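Local coordinates for protein ferredoxin (Thermus aquaticus, PDB 1H98) that carries electrons in a wide variety of metabolic reactions, using one [3Fe-4S] and one [4Fe-4S] cluster, at residues E62-K65 against S66-E69. Residues are numbered along the deposited sequence; the frame is centred on the assembly and turned at random.
Sequences EQWK and SYIE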
# COMPACT_ATOMS: atom_id res chain seq x y z
N GLU A 62 12.37 -8.66 -0.01
CA GLU A 62 13.68 -8.05 -0.21
C GLU A 62 13.78 -7.34 -1.55
O GLU A 62 14.34 -6.25 -1.65
CB GLU A 62 14.77 -9.11 -0.09
CG GLU A 62 16.13 -8.57 0.33
N GLN A 63 13.18 -7.93 -2.57
CA GLN A 63 13.22 -7.38 -3.92
C GLN A 63 12.36 -6.13 -4.09
O GLN A 63 12.58 -5.34 -5.01
CB GLN A 63 12.79 -8.45 -4.92
CG GLN A 63 13.66 -9.71 -4.91
CD GLN A 63 13.37 -10.64 -3.73
OE1 GLN A 63 12.38 -10.48 -3.01
NE2 GLN A 63 14.23 -11.63 -3.54
N TRP A 64 11.39 -5.94 -3.20
CA TRP A 64 10.50 -4.79 -3.27
C TRP A 64 10.70 -3.74 -2.18
O TRP A 64 9.85 -2.86 -2.01
CB TRP A 64 9.04 -5.26 -3.28
CG TRP A 64 8.65 -5.97 -4.54
CD1 TRP A 64 9.27 -5.88 -5.76
CD2 TRP A 64 7.55 -6.87 -4.71
NE1 TRP A 64 8.62 -6.68 -6.67
CE2 TRP A 64 7.56 -7.30 -6.06
CE3 TRP A 64 6.55 -7.35 -3.86
CZ2 TRP A 64 6.62 -8.20 -6.57
CZ3 TRP A 64 5.61 -8.25 -4.37
CH2 TRP A 64 5.66 -8.66 -5.71
N LYS A 65 11.84 -3.77 -1.50
CA LYS A 65 12.13 -2.82 -0.42
C LYS A 65 12.02 -1.36 -0.86
O LYS A 65 11.65 -0.50 -0.07
CB LYS A 65 13.53 -3.06 0.16
CG LYS A 65 13.72 -4.46 0.73
CD LYS A 65 13.19 -4.60 2.15
CE LYS A 65 14.19 -4.03 3.14
NZ LYS A 65 13.81 -4.27 4.57
N SER A 66 12.32 -1.10 -2.13
CA SER A 66 12.25 0.26 -2.66
C SER A 66 10.84 0.86 -2.59
O SER A 66 10.69 2.09 -2.60
CB SER A 66 12.74 0.28 -4.11
OG SER A 66 11.87 -0.45 -4.96
N TYR A 67 9.82 0.01 -2.52
CA TYR A 67 8.45 0.50 -2.44
C TYR A 67 8.11 1.16 -1.11
O TYR A 67 7.16 1.95 -1.04
CB TYR A 67 7.47 -0.61 -2.80
CG TYR A 67 7.45 -0.87 -4.29
CD1 TYR A 67 8.31 -1.81 -4.86
CD2 TYR A 67 6.63 -0.13 -5.14
CE1 TYR A 67 8.36 -2.00 -6.23
CE2 TYR A 67 6.68 -0.30 -6.52
CZ TYR A 67 7.54 -1.24 -7.06
OH TYR A 67 7.62 -1.41 -8.42
N ILE A 68 8.90 0.90 -0.08
CA ILE A 68 8.67 1.52 1.21
C ILE A 68 8.89 3.03 1.04
O ILE A 68 8.01 3.85 1.37
CB ILE A 68 9.64 0.97 2.29
CG1 ILE A 68 9.35 -0.51 2.55
CG2 ILE A 68 9.51 1.79 3.58
CD1 ILE A 68 10.42 -1.22 3.39
N GLU A 69 10.03 3.41 0.47
CA GLU A 69 10.34 4.81 0.25
C GLU A 69 9.42 5.43 -0.80
O GLU A 69 9.06 6.61 -0.70
CB GLU A 69 11.81 5.00 -0.14
CG GLU A 69 12.25 6.47 -0.27
CD GLU A 69 11.97 7.32 0.98
OE1 GLU A 69 11.95 6.79 2.11
OE2 GLU A 69 11.77 8.55 0.83
O HOH W 1 13.85 -2.76 -3.86
O HOH W 2 12.22 -2.83 -6.24
O HOH W 3 12.83 1.97 0.58
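Trp64 and Tyr67 meet across one continuous piece of chain where the loop after strand 54-56 winds into helix 66-74: Tyr67 N donates to Trp64 O (2.9 Å) and Ile68 N to Lys65 O (3.1 Å), two successive i to i+3 bonds, the 3-10 pattern. Trp64 and Tyr67 also carry the side-chain contact. The phenol turns one edge toward the indole face, an offset edge-to-face pair with planes at 82° and the centroids of the five-membered ring and the phenol 5.5 Å apart. Its CD1 comes to 3.9 Å from Trp64 CB, and CE1 reaches Trp64 CD1. Tyr67 CG lies beside its own backbone N (chi1 -75°), which carries the ring back alongside Trp64, and Trp64 O sits in plane at the ring edge, 3.4 Å from CD1. Ile68 lays CB and CG1 against the carbonyl oxygen of Lys65. Three waters bridge polar atoms of the two segments: one links Gln63 O to Ser66 N, another joins Gln63 O to Ser66 OG, and a third spans Lys65 O and Glu69 N. Tyr67 OH is hydrogen-bonded to Glu6 OE1, and the indole rests on Glu6 and Pro7, just before the cluster ligand Cys8. With ring and hydroxyl gone, an alanine here is likely to leave the indole less firmly held and Glu6 OE1 without its phenol partner. The aromatic pair thus holds the loop end against the start of the helix, and its outer contacts with Glu6, Pro7 and Ile9 tie this surface piece to the loop carrying Cys8.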